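Long-range contacts in ectonucleoside triphosphate diphosphohydrolase 4 (Homo sapiens, PDB 6WG5), which belongs to the GDA1/CD39 nucleoside phosphatase family, whose members share the two-lobed fold of the actin-like ATPase clan: residues L24-D29 / Q471-E476; E31-N36 / R74-K79; I44-G49 / T125-L130; V55-W60 / K82-K87; M86-G91 / S107-F112. All blocks are in the same frame, centred on the assembly; numbering follows the deposited sequence.

Contact 1: residues L24-D29 / Q471-E476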
# COMPACT_ATOMS: atom_id res chain seq x y z
N LEU A 24 -7.45 -4.70 21.54
CA LEU A 24 -6.81 -5.47 22.61
C LEU A 24 -6.68 -6.94 22.24
O LEU A 24 -5.71 -7.60 22.64
CB LEU A 24 -7.60 -5.31 23.90
CG LEU A 24 -7.00 -5.85 25.20
CD1 LEU A 24 -5.59 -5.34 25.43
CD2 LEU A 24 -7.90 -5.47 26.36
N ALA A 25 -7.64 -7.48 21.48
CA ALA A 25 -7.60 -8.90 21.12
C ALA A 25 -6.42 -9.20 20.20
O ALA A 25 -5.70 -10.18 20.41
CB ALA A 25 -8.92 -9.30 20.46
N ARG A 26 -6.22 -8.38 19.17
CA ARG A 26 -5.16 -8.67 18.21
C ARG A 26 -3.78 -8.59 18.84
O ARG A 26 -2.86 -9.30 18.41
CB ARG A 26 -5.26 -7.72 17.02
CG ARG A 26 -4.23 -8.00 15.93
CD ARG A 26 -4.69 -7.51 14.57
NE ARG A 26 -3.80 -7.96 13.51
CZ ARG A 26 -4.02 -9.01 12.72
NH1 ARG A 26 -3.13 -9.33 11.79
NH2 ARG A 26 -5.12 -9.74 12.85
N VAL A 27 -3.60 -7.73 19.84
CA VAL A 27 -2.29 -7.55 20.45
C VAL A 27 -1.96 -8.69 21.41
O VAL A 27 -0.81 -9.11 21.51
CB VAL A 27 -2.22 -6.18 21.15
CG1 VAL A 27 -0.92 -6.04 21.94
CG2 VAL A 27 -2.35 -5.06 20.13
N THR A 28 -2.96 -9.19 22.13
CA THR A 28 -2.71 -10.16 23.19
C THR A 28 -2.98 -11.60 22.78
O THR A 28 -2.43 -12.52 23.40
CB THR A 28 -3.57 -9.84 24.42
OG1 THR A 28 -4.96 -9.95 24.09
CG2 THR A 28 -3.27 -8.42 24.91
N ASP A 29 -3.82 -11.83 21.76
CA ASP A 29 -4.08 -13.19 21.27
C ASP A 29 -2.96 -13.57 20.30
O ASP A 29 -3.09 -13.51 19.08
CB ASP A 29 -5.45 -13.27 20.61
CG ASP A 29 -6.58 -13.25 21.63
OD1 ASP A 29 -6.39 -13.77 22.75
OD2 ASP A 29 -7.66 -12.71 21.31
N GLN A 471 1.67 1.17 11.24
CA GLN A 471 1.07 -0.15 11.33
C GLN A 471 -0.33 -0.01 11.89
O GLN A 471 -0.75 1.06 12.34
CB GLN A 471 1.94 -1.08 12.19
CG GLN A 471 2.39 -0.47 13.51
CD GLN A 471 3.45 -1.31 14.19
OE1 GLN A 471 4.18 -2.07 13.54
NE2 GLN A 471 3.55 -1.19 15.51
N VAL A 472 -1.08 -1.11 11.84
CA VAL A 472 -2.46 -1.16 12.31
C VAL A 472 -2.56 -2.27 13.35
O VAL A 472 -2.12 -3.39 13.11
CB VAL A 472 -3.45 -1.40 11.15
CG1 VAL A 472 -4.88 -1.36 11.66
CG2 VAL A 472 -3.24 -0.37 10.06
N TYR A 473 -3.15 -1.94 14.50
CA TYR A 473 -3.20 -2.87 15.63
C TYR A 473 -1.82 -3.46 15.90
O TYR A 473 -1.67 -4.65 16.16
CB TYR A 473 -4.25 -3.96 15.38
CG TYR A 473 -5.67 -3.44 15.30
CD1 TYR A 473 -6.05 -2.29 15.98
CD2 TYR A 473 -6.63 -4.09 14.54
CE1 TYR A 473 -7.34 -1.81 15.91
CE2 TYR A 473 -7.93 -3.61 14.46
CZ TYR A 473 -8.28 -2.47 15.15
OH TYR A 473 -9.56 -1.98 15.08
N ASP A 474 -0.81 -2.60 15.82
CA ASP A 474 0.57 -2.94 16.17
C ASP A 474 1.14 -4.03 15.27
O ASP A 474 2.01 -4.80 15.68
CB ASP A 474 0.67 -3.36 17.65
CG ASP A 474 0.38 -2.21 18.60
OD1 ASP A 474 1.24 -1.32 18.73
OD2 ASP A 474 -0.71 -2.20 19.21
N LYS A 475 0.67 -4.10 14.03
CA LYS A 475 1.18 -5.04 13.05
C LYS A 475 1.21 -4.39 11.68
O LYS A 475 0.31 -3.62 11.33
CB LYS A 475 0.34 -6.33 13.00
CG LYS A 475 0.39 -7.15 14.28
CD LYS A 475 -0.35 -8.46 14.12
CE LYS A 475 -0.43 -9.22 15.44
NZ LYS A 475 -1.24 -10.46 15.33
N GLU A 476 2.25 -4.70 10.90
CA GLU A 476 2.35 -4.20 9.54
C GLU A 476 1.15 -4.65 8.72
O GLU A 476 0.53 -5.68 8.99
CB GLU A 476 3.66 -4.69 8.91
CG GLU A 476 3.84 -4.36 7.43
CD GLU A 476 5.07 -5.02 6.83
OE1 GLU A 476 5.66 -5.89 7.50
OE2 GLU A 476 5.43 -4.68 5.69
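Arg26, near the end of helix 18-28, packs on Tyr473 and Lys475 of a type I' beta turn that runs from Val472 to Lys475. The CB of Arg26 points toward this turn. From there CG leaves opposite the backbone N (chi1 -177°) and the chain runs extended to NE. CG passes Lys475 NZ at 3.9 Å. CD comes next and rests on Tyr473 CB at 3.7 Å, with the two side chains crossing at about a right angle. NE lies 3.5 Å from Lys475 CD. The guanidinium and Tyr473 ring planes are 43° apart, and the arginine meets the tyrosine through CD. Lys475 NZ stands over one guanidinium face, toward its rim. These like charges probably repel somewhat, and Arg77 adds a third positive group close to the lysine. Helix 172-186 meets Arg26 through Val186. Beside the arginine, Val27 turns its CG2 methyl to the Asp474 carboxylate. At the tip of Arg26, NH1 is 3.7 Å from Lys475 CD.

Contact 2: residues E31-N36 / R74-K79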
# COMPACT_ATOMS: atom_id res chain seq x y z
N GLU A 31 -1.04 -16.53 21.21
CA GLU A 31 -0.70 -17.91 21.55
C GLU A 31 -0.33 -18.69 20.29
O GLU A 31 -0.95 -18.54 19.24
CB GLU A 31 -1.89 -18.58 22.25
CG GLU A 31 -2.45 -17.79 23.42
CD GLU A 31 -1.38 -17.37 24.41
OE1 GLU A 31 -0.45 -18.17 24.66
OE2 GLU A 31 -1.46 -16.24 24.93
N ALA A 32 0.71 -19.52 20.42
CA ALA A 32 1.21 -20.27 19.28
C ALA A 32 0.10 -21.08 18.63
O ALA A 32 -0.77 -21.63 19.31
CB ALA A 32 2.34 -21.20 19.73
N THR A 33 0.13 -21.15 17.30
CA THR A 33 -0.83 -21.96 16.58
C THR A 33 -0.71 -23.42 17.02
O THR A 33 0.38 -23.98 17.04
CB THR A 33 -0.60 -21.84 15.07
OG1 THR A 33 -0.68 -20.47 14.68
CG2 THR A 33 -1.64 -22.64 14.29
N ASP A 34 -1.85 -24.02 17.36
CA ASP A 34 -1.86 -25.40 17.84
C ASP A 34 -1.82 -26.33 16.62
O ASP A 34 -2.85 -26.65 16.02
CB ASP A 34 -3.09 -25.67 18.70
CG ASP A 34 -3.12 -27.08 19.26
OD1 ASP A 34 -2.07 -27.76 19.21
OD2 ASP A 34 -4.18 -27.51 19.75
N THR A 35 -0.61 -26.75 16.26
CA THR A 35 -0.45 -27.65 15.12
C THR A 35 -1.10 -29.00 15.36
O THR A 35 -1.28 -29.76 14.40
CB THR A 35 1.04 -27.83 14.82
OG1 THR A 35 1.69 -28.43 15.95
CG2 THR A 35 1.70 -26.49 14.51
N ASN A 36 -1.44 -29.33 16.60
CA ASN A 36 -2.09 -30.59 16.93
C ASN A 36 -3.61 -30.54 16.76
O ASN A 36 -4.27 -31.57 16.92
CB ASN A 36 -1.75 -31.01 18.36
CG ASN A 36 -0.35 -31.56 18.49
OD1 ASN A 36 -0.12 -32.76 18.30
ND2 ASN A 36 0.61 -30.70 18.81
N ARG A 74 -5.50 -15.68 10.11
CA ARG A 74 -4.49 -15.04 10.95
C ARG A 74 -3.12 -15.57 10.55
O ARG A 74 -2.99 -16.66 9.99
CB ARG A 74 -4.73 -15.32 12.44
CG ARG A 74 -6.14 -15.07 12.92
CD ARG A 74 -6.37 -15.71 14.28
NE ARG A 74 -7.69 -15.39 14.82
CZ ARG A 74 -7.98 -14.27 15.48
NH1 ARG A 74 -7.04 -13.35 15.68
NH2 ARG A 74 -9.20 -14.07 15.93
N GLN A 75 -2.09 -14.79 10.85
CA GLN A 75 -0.73 -15.27 10.69
C GLN A 75 -0.47 -16.43 11.64
O GLN A 75 -0.83 -16.38 12.82
CB GLN A 75 0.28 -14.15 10.95
CG GLN A 75 0.44 -13.17 9.81
CD GLN A 75 1.70 -12.34 9.95
OE1 GLN A 75 2.78 -12.76 9.52
NE2 GLN A 75 1.59 -11.17 10.55
N MET A 76 0.15 -17.48 11.13
CA MET A 76 0.53 -18.60 11.98
C MET A 76 1.54 -18.14 13.03
O MET A 76 2.35 -17.24 12.79
CB MET A 76 1.11 -19.74 11.15
CG MET A 76 1.33 -21.02 11.94
SD MET A 76 2.09 -22.33 10.97
CE MET A 76 2.08 -23.66 12.17
N ARG A 77 1.48 -18.76 14.20
CA ARG A 77 2.33 -18.41 15.33
C ARG A 77 3.15 -19.62 15.73
O ARG A 77 2.60 -20.68 16.03
CB ARG A 77 1.48 -17.92 16.51
CG ARG A 77 0.84 -16.56 16.28
CD ARG A 77 1.86 -15.45 16.42
NE ARG A 77 1.34 -14.16 15.97
CZ ARG A 77 1.97 -13.00 16.15
NH1 ARG A 77 3.12 -12.95 16.80
NH2 ARG A 77 1.42 -11.87 15.71
N ASP A 78 4.48 -19.47 15.74
CA ASP A 78 5.36 -20.57 16.08
C ASP A 78 5.37 -20.79 17.60
O ASP A 78 4.64 -20.14 18.35
CB ASP A 78 6.77 -20.31 15.55
CG ASP A 78 7.43 -19.09 16.19
OD1 ASP A 78 6.89 -18.54 17.16
OD2 ASP A 78 8.51 -18.69 15.70
N LYS A 79 6.21 -21.72 18.04
CA LYS A 79 6.29 -22.02 19.47
C LYS A 79 6.76 -20.82 20.27
O LYS A 79 6.41 -20.68 21.45
CB LYS A 79 7.22 -23.22 19.70
CG LYS A 79 8.61 -23.06 19.13
CD LYS A 79 9.46 -24.30 19.38
CE LYS A 79 10.82 -24.19 18.71
NZ LYS A 79 11.70 -25.33 19.08
O HOH W 1 2.65 -23.44 16.42
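A loop is pinned to the end of short strand 74-75, in the mixed sheet of the actin-like fold, where Thr33 meets Met76 and Arg77. Segment 31-36 leads from helix 18-28 into strand 40-48, and segment 74-79 begins as strand 74-75 and continues as a loop. Their touching parts run nearly perpendicular, 86° apart. Two hydrogen bonds join Thr33 and Arg77 in both directions. Thr33 N gives its hydrogen to Arg77 O at 2.8 Å. Arg77 N returns one to Thr33 OG1, also at 2.8 Å and fairly straight at 163°. Thr33 holds OG1 beside its own backbone N (chi1 -57°), which turns the hydroxyl to the Arg77 amide. A water also donates to Arg77 O. Its link to Thr33 O is modelled too short to be relied on. Met76 stretches out across the two threonines and meets each at about a right angle. Its CG passes Thr33 OG1 at 3.4 Å. Beyond its CB, the Arg77 chain bends and carries the guanidinium off to Arg81 O, to which NH1 is hydrogen-bonded. The extended Met76 chain ends with CE 3.7 Å from Thr35 CG2.

Contact 3: residues I44-G49 / T125-L130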
# COMPACT_ATOMS: atom_id res chain seq x y z
N ILE A 44 -0.35 -20.58 2.33
CA ILE A 44 1.00 -20.04 2.19
C ILE A 44 1.02 -19.06 1.02
O ILE A 44 0.52 -19.37 -0.06
CB ILE A 44 2.03 -21.16 1.97
CG1 ILE A 44 2.00 -22.15 3.14
CG2 ILE A 44 3.43 -20.58 1.84
CD1 ILE A 44 2.46 -23.55 2.77
N VAL A 45 1.61 -17.89 1.25
CA VAL A 45 1.75 -16.86 0.23
C VAL A 45 3.21 -16.43 0.19
O VAL A 45 3.82 -16.19 1.24
CB VAL A 45 0.84 -15.64 0.51
CG1 VAL A 45 0.93 -14.63 -0.63
CG2 VAL A 45 -0.60 -16.09 0.72
N VAL A 46 3.76 -16.33 -1.02
CA VAL A 46 5.12 -15.84 -1.23
C VAL A 46 5.03 -14.50 -1.93
O VAL A 46 4.47 -14.40 -3.03
CB VAL A 46 5.97 -16.84 -2.03
CG1 VAL A 46 7.32 -16.24 -2.41
CG2 VAL A 46 6.17 -18.12 -1.24
N ASP A 47 5.59 -13.47 -1.31
CA ASP A 47 5.72 -12.15 -1.92
C ASP A 47 7.08 -12.08 -2.61
O ASP A 47 8.12 -12.01 -1.95
CB ASP A 47 5.58 -11.05 -0.87
CG ASP A 47 6.01 -9.69 -1.38
OD1 ASP A 47 6.03 -9.48 -2.62
OD2 ASP A 47 6.34 -8.82 -0.54
N CYS A 48 7.07 -12.11 -3.95
CA CYS A 48 8.30 -12.05 -4.74
C CYS A 48 8.50 -10.61 -5.20
O CYS A 48 8.05 -10.20 -6.28
CB CYS A 48 8.23 -13.01 -5.92
SG CYS A 48 8.49 -14.74 -5.48
N GLY A 49 9.20 -9.82 -4.38
CA GLY A 49 9.49 -8.44 -4.69
C GLY A 49 10.79 -8.28 -5.45
O GLY A 49 11.47 -9.24 -5.81
N THR A 125 -3.11 -27.76 1.81
CA THR A 125 -2.66 -26.39 2.03
C THR A 125 -2.29 -25.75 0.70
O THR A 125 -1.38 -26.26 0.02
CB THR A 125 -1.46 -26.38 2.97
OG1 THR A 125 -1.86 -26.87 4.26
CG2 THR A 125 -0.89 -24.97 3.12
N PRO A 126 -2.94 -24.67 0.29
CA PRO A 126 -2.55 -24.02 -0.97
C PRO A 126 -1.29 -23.18 -0.83
O PRO A 126 -1.01 -22.61 0.23
CB PRO A 126 -3.76 -23.14 -1.30
CG PRO A 126 -4.34 -22.81 0.03
CD PRO A 126 -4.13 -24.03 0.88
N LEU A 127 -0.53 -23.12 -1.92
CA LEU A 127 0.65 -22.28 -2.02
C LEU A 127 0.44 -21.28 -3.14
O LEU A 127 0.12 -21.66 -4.27
CB LEU A 127 1.91 -23.12 -2.28
CG LEU A 127 3.18 -22.38 -2.70
CD1 LEU A 127 3.70 -21.49 -1.57
CD2 LEU A 127 4.25 -23.37 -3.13
N TYR A 128 0.62 -19.99 -2.84
CA TYR A 128 0.50 -18.92 -3.82
C TYR A 128 1.81 -18.15 -3.88
O TYR A 128 2.32 -17.71 -2.85
CB TYR A 128 -0.66 -17.98 -3.47
CG TYR A 128 -2.01 -18.66 -3.45
CD1 TYR A 128 -2.66 -18.99 -4.63
CD2 TYR A 128 -2.64 -18.96 -2.24
CE1 TYR A 128 -3.90 -19.61 -4.61
CE2 TYR A 128 -3.88 -19.59 -2.22
CZ TYR A 128 -4.50 -19.91 -3.41
OH TYR A 128 -5.73 -20.53 -3.40
N ILE A 129 2.35 -18.01 -5.08
CA ILE A 129 3.57 -17.25 -5.32
C ILE A 129 3.20 -16.08 -6.23
O ILE A 129 2.91 -16.28 -7.41
CB ILE A 129 4.67 -18.11 -5.95
CG1 ILE A 129 5.03 -19.27 -5.01
CG2 ILE A 129 5.91 -17.27 -6.26
CD1 ILE A 129 6.04 -20.25 -5.57
N LEU A 130 3.21 -14.88 -5.67
CA LEU A 130 2.77 -13.68 -6.36
C LEU A 130 3.93 -12.69 -6.44
O LEU A 130 4.46 -12.27 -5.41
CB LEU A 130 1.57 -13.06 -5.64
CG LEU A 130 0.46 -14.05 -5.30
CD1 LEU A 130 -0.63 -13.38 -4.47
CD2 LEU A 130 -0.13 -14.67 -6.56
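Ile44 and Leu127 begin a parallel strand pairing in the mixed sheet of the actin-like fold. Strands 40-48 and 127-131 run side by side here, their short segments 13° apart. Five backbone hydrogen bonds alternate between them, from Ile44 N to Pro126 O at one end to Cys48 N and Leu130 O at the other. The denser side is the face of Ile44, Val46, Leu127 and Ile129. Leu127 swings CD1 against Ile44 CG2 at 3.5 Å, and the same methyl comes within 4.2 Å of Val46 CG2. Val46 and Ile129 lie alongside and point the same way, with CB and CG1 4.0 Å apart. Helix 107-116 packs on this face through Ala113 and Leu110. The face of Val45, Asp47, Tyr128 and Leu130 is looser across the pair. There Val45 CG1 and Leu130 CD1 are 4.3 Å apart. This side is not open to solvent, because helix 479-487 lies on it. Asp47 forms a salt bridge with Arg54 of the hairpin partner strand. Past Val46, the Cys48 side chain lies beside its backbone N (chi1 -77°), and SG rests 3.7 Å from Ile129 CG2.

Contact 4: residues V55-W60 / K82-K87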
# COMPACT_ATOMS: atom_id res chain seq x y z
N VAL A 55 7.88 -15.18 2.61
CA VAL A 55 6.83 -16.19 2.69
C VAL A 55 6.06 -15.98 3.99
O VAL A 55 6.65 -15.70 5.03
CB VAL A 55 7.41 -17.62 2.62
CG1 VAL A 55 8.47 -17.82 3.68
CG2 VAL A 55 6.29 -18.65 2.76
N PHE A 56 4.74 -16.11 3.91
CA PHE A 56 3.86 -15.98 5.06
C PHE A 56 2.98 -17.21 5.14
O PHE A 56 2.40 -17.63 4.13
CB PHE A 56 2.98 -14.72 4.96
CG PHE A 56 3.75 -13.44 4.78
CD1 PHE A 56 3.99 -12.61 5.86
CD2 PHE A 56 4.23 -13.07 3.54
CE1 PHE A 56 4.70 -11.43 5.70
CE2 PHE A 56 4.93 -11.90 3.37
CZ PHE A 56 5.17 -11.08 4.45
N VAL A 57 2.87 -17.79 6.33
CA VAL A 57 1.96 -18.90 6.59
C VAL A 57 0.76 -18.34 7.35
O VAL A 57 0.91 -17.74 8.41
CB VAL A 57 2.64 -20.03 7.38
CG1 VAL A 57 1.65 -21.16 7.63
CG2 VAL A 57 3.86 -20.54 6.63
N TYR A 58 -0.43 -18.54 6.79
CA TYR A 58 -1.67 -18.15 7.42
C TYR A 58 -2.47 -19.39 7.80
O TYR A 58 -2.44 -20.40 7.10
CB TYR A 58 -2.51 -17.26 6.49
CG TYR A 58 -1.83 -15.97 6.11
CD1 TYR A 58 -1.96 -14.84 6.91
CD2 TYR A 58 -1.07 -15.87 4.96
CE1 TYR A 58 -1.34 -13.65 6.57
CE2 TYR A 58 -0.45 -14.69 4.61
CZ TYR A 58 -0.59 -13.58 5.43
OH TYR A 58 0.02 -12.40 5.09
N CYS A 59 -3.19 -19.29 8.91
CA CYS A 59 -4.06 -20.37 9.36
C CYS A 59 -5.41 -19.79 9.76
O CYS A 59 -5.56 -18.58 9.94
CB CYS A 59 -3.45 -21.14 10.54
SG CYS A 59 -3.04 -20.13 11.98
N TRP A 60 -6.40 -20.67 9.87
CA TRP A 60 -7.74 -20.27 10.26
C TRP A 60 -8.48 -21.49 10.80
O TRP A 60 -8.17 -22.62 10.39
CB TRP A 60 -8.51 -19.67 9.07
CG TRP A 60 -8.54 -20.54 7.85
CD1 TRP A 60 -9.47 -21.49 7.54
CD2 TRP A 60 -7.61 -20.52 6.76
NE1 TRP A 60 -9.17 -22.07 6.33
CE2 TRP A 60 -8.03 -21.50 5.83
CE3 TRP A 60 -6.45 -19.78 6.48
CZ2 TRP A 60 -7.34 -21.75 4.65
CZ3 TRP A 60 -5.77 -20.03 5.31
CH2 TRP A 60 -6.21 -21.01 4.41
N LYS A 82 5.75 -16.10 17.53
CA LYS A 82 6.17 -15.15 16.51
C LYS A 82 5.48 -15.47 15.19
O LYS A 82 5.16 -16.63 14.92
CB LYS A 82 7.69 -15.18 16.30
CG LYS A 82 8.50 -14.86 17.54
CD LYS A 82 8.30 -13.42 17.99
CE LYS A 82 9.15 -13.10 19.20
NZ LYS A 82 8.99 -11.68 19.63
N PRO A 83 5.25 -14.47 14.34
CA PRO A 83 4.64 -14.74 13.04
C PRO A 83 5.55 -15.59 12.17
O PRO A 83 6.75 -15.33 12.06
CB PRO A 83 4.42 -13.35 12.44
CG PRO A 83 5.43 -12.49 13.11
CD PRO A 83 5.58 -13.04 14.50
N VAL A 84 4.98 -16.63 11.56
CA VAL A 84 5.73 -17.55 10.72
C VAL A 84 6.08 -16.86 9.41
O VAL A 84 5.34 -16.95 8.43
CB VAL A 84 4.93 -18.84 10.47
CG1 VAL A 84 5.68 -19.78 9.53
CG2 VAL A 84 4.62 -19.53 11.79
N VAL A 85 7.23 -16.18 9.38
CA VAL A 85 7.67 -15.44 8.21
C VAL A 85 9.16 -15.68 8.01
O VAL A 85 9.92 -15.81 8.97
CB VAL A 85 7.39 -13.93 8.35
CG1 VAL A 85 7.82 -13.17 7.09
CG2 VAL A 85 5.91 -13.69 8.63
N MET A 86 9.58 -15.76 6.74
CA MET A 86 10.98 -15.85 6.38
C MET A 86 11.21 -15.01 5.13
O MET A 86 10.34 -14.90 4.27
CB MET A 86 11.42 -17.30 6.13
CG MET A 86 12.80 -17.42 5.49
SD MET A 86 13.43 -19.12 5.45
CE MET A 86 14.06 -19.28 7.11
N LYS A 87 12.41 -14.43 5.03
CA LYS A 87 12.77 -13.57 3.92
C LYS A 87 14.12 -13.98 3.36
O LYS A 87 15.01 -14.42 4.10
CB LYS A 87 12.82 -12.09 4.36
CG LYS A 87 11.54 -11.60 5.02
CD LYS A 87 11.58 -10.10 5.27
CE LYS A 87 10.27 -9.59 5.85
NZ LYS A 87 10.30 -8.12 6.09
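Phe56 overlaps Val85 with part of its ring. The CD1 atom of Phe56 is 3.5 Å from Val85 CG2. The other methyl, CG1 of Val85, makes an off-centre CH-pi contact, 4.3 Å from the Phe56 ring centroid and 28° off the ring normal. Both residues belong to an antiparallel strand pair, 53-61 with 85-88, in the mixed sheet of the actin-like fold. They form a non-hydrogen-bonded pair, so their backbones come close without bonding to each other. Val55 and Met86 form the neighbouring hydrogen-bonded pair. Val55 N donates to Met86 O at 3.0 Å, while the return bond from Met86 N to Val55 O is weak at 3.4 Å. Val55 has its CG1 between the backbone N and the carbonyl carbon (chi1 55°), which brings that methyl to Met86 CB at 3.9 Å. Val57 N makes another weak bond, to Val84 O. Val84 is the centre of an inverse gamma turn. Its CG1 still packs on Val57 CG2 at 3.5 Å. Gln75 of strand 74-75 touches both Phe56 and Val85, and Met76 is hydrogen-bonded to the backbone of Val57. The contact is therefore a short backbone pairing flanked by apolar side chains, and no side-chain polar group takes part across it.

Contact 5: residues M86-G91 / S107-F112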
# COMPACT_ATOMS: atom_id res chain seq x y z
N MET A 86 9.58 -15.76 6.74
CA MET A 86 10.98 -15.85 6.38
C MET A 86 11.21 -15.01 5.13
O MET A 86 10.34 -14.90 4.27
CB MET A 86 11.42 -17.30 6.13
CG MET A 86 12.80 -17.42 5.49
SD MET A 86 13.43 -19.12 5.45
CE MET A 86 14.06 -19.28 7.11
N LYS A 87 12.41 -14.43 5.03
CA LYS A 87 12.77 -13.57 3.92
C LYS A 87 14.12 -13.98 3.36
O LYS A 87 15.01 -14.42 4.10
CB LYS A 87 12.82 -12.09 4.36
CG LYS A 87 11.54 -11.60 5.02
CD LYS A 87 11.58 -10.10 5.27
CE LYS A 87 10.27 -9.59 5.85
NZ LYS A 87 10.30 -8.12 6.09
N ILE A 88 14.27 -13.84 2.04
CA ILE A 88 15.52 -14.12 1.36
C ILE A 88 15.76 -13.05 0.30
O ILE A 88 14.83 -12.41 -0.19
CB ILE A 88 15.54 -15.53 0.71
CG1 ILE A 88 14.45 -15.66 -0.35
CG2 ILE A 88 15.38 -16.60 1.79
CD1 ILE A 88 14.51 -16.95 -1.14
N LYS A 89 17.03 -12.87 -0.05
CA LYS A 89 17.44 -11.92 -1.08
C LYS A 89 18.17 -12.67 -2.19
O LYS A 89 18.57 -13.82 -2.00
CB LYS A 89 18.32 -10.83 -0.47
CG LYS A 89 17.53 -9.61 -0.01
CD LYS A 89 17.97 -9.12 1.37
CE LYS A 89 17.14 -7.92 1.81
NZ LYS A 89 17.48 -7.48 3.19
N PRO A 90 18.38 -12.02 -3.35
CA PRO A 90 18.05 -10.64 -3.74
C PRO A 90 16.74 -10.47 -4.52
O PRO A 90 16.44 -9.35 -4.93
CB PRO A 90 19.23 -10.27 -4.62
CG PRO A 90 19.57 -11.55 -5.32
CD PRO A 90 19.22 -12.67 -4.36
N GLY A 91 16.00 -11.55 -4.72
CA GLY A 91 14.76 -11.50 -5.47
C GLY A 91 14.78 -12.44 -6.67
O GLY A 91 15.81 -12.98 -7.06
N SER A 107 13.62 -22.46 -2.64
CA SER A 107 13.59 -23.66 -1.81
C SER A 107 13.70 -23.36 -0.32
O SER A 107 12.94 -23.95 0.46
CB SER A 107 14.70 -24.63 -2.25
OG SER A 107 14.38 -25.22 -3.50
N PRO A 108 14.60 -22.48 0.14
CA PRO A 108 14.65 -22.18 1.58
C PRO A 108 13.33 -21.67 2.14
O PRO A 108 13.05 -21.89 3.32
CB PRO A 108 15.75 -21.11 1.68
CG PRO A 108 16.59 -21.31 0.46
CD PRO A 108 15.65 -21.76 -0.61
N LEU A 109 12.51 -21.01 1.32
CA LEU A 109 11.23 -20.50 1.81
C LEU A 109 10.20 -21.61 1.95
O LEU A 109 9.44 -21.63 2.93
CB LEU A 109 10.70 -19.42 0.87
CG LEU A 109 11.58 -18.18 0.66
CD1 LEU A 109 10.92 -17.22 -0.32
CD2 LEU A 109 11.87 -17.48 1.97
N LEU A 110 10.15 -22.54 0.99
CA LEU A 110 9.14 -23.59 1.04
C LEU A 110 9.48 -24.64 2.10
O LEU A 110 8.57 -25.16 2.76
CB LEU A 110 9.01 -24.24 -0.34
CG LEU A 110 8.62 -23.29 -1.48
CD1 LEU A 110 8.48 -24.07 -2.78
CD2 LEU A 110 7.33 -22.54 -1.17
N ASN A 111 10.76 -24.96 2.26
CA ASN A 111 11.16 -25.83 3.36
C ASN A 111 10.79 -25.21 4.70
O ASN A 111 10.37 -25.91 5.63
CB ASN A 111 12.66 -26.11 3.29
CG ASN A 111 13.03 -26.96 2.09
OD1 ASN A 111 12.39 -27.97 1.81
ND2 ASN A 111 14.07 -26.55 1.38
N PHE A 112 10.94 -23.89 4.82
CA PHE A 112 10.53 -23.19 6.04
C PHE A 112 9.04 -23.40 6.30
O PHE A 112 8.63 -23.71 7.42
CB PHE A 112 10.86 -21.71 5.92
CG PHE A 112 10.35 -20.87 7.06
CD1 PHE A 112 11.12 -20.70 8.20
CD2 PHE A 112 9.12 -20.26 6.99
CE1 PHE A 112 10.66 -19.94 9.25
CE2 PHE A 112 8.65 -19.49 8.04
CZ PHE A 112 9.43 -19.33 9.18
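Met86 lays its CB over the middle of the Phe112 ring, 3.8 Å from the centroid and 8° off the normal, a CH-pi contact. The methionine runs straight to SD and then bends (chi3 -81°). The bend turns CE back to Phe112 CD1, 3.4 Å away. SD itself sits obliquely to the ring, 4.5 Å from the Phe112 centroid, in a Met-aromatic contact. Met86 CG also meets Leu109 CD2 at 3.6 Å. This is strand-on-helix packing in the actin-like fold: helix 107-116 lies on the sheet, its first turns running nearly antiparallel to residues 86-88. The local axes come within 8.6 Å. Ile88 has CG1 flanked by both backbone branches (chi1 62°), which aims the chain at the helix. Ile88 and Leu109 then reach toward each other tip to tip, with Ile88 CD1 3.7 Å from Leu109 CD1. Leu109 also touches Val55 of the next strand. Leu109 CD2 lies 3.6 Å from Ile88 CG2.

Contacts 3 and 4 are buried strand pairings in one sheet, parallel and antiparallel, joined where strands 40-48 and 53-61 bond through Val45 and Phe56. Contact 5 shares strand 85-88 with contact 4 and adds helix 107-116, whose Leu110 also reaches Leu127 of contact 3. It lies nearer the surface and is mostly side-chain packing. Contact 2 is at the surface, where the backbone of strand 74-75 bonds to strand 53-61 of contact 4. Contact 1 is a surface contact held by side-chain packing, with several positive groups close together, and its Lys475 lies near Arg77 of contact 2. Along the chain, contact 1 encloses all the others.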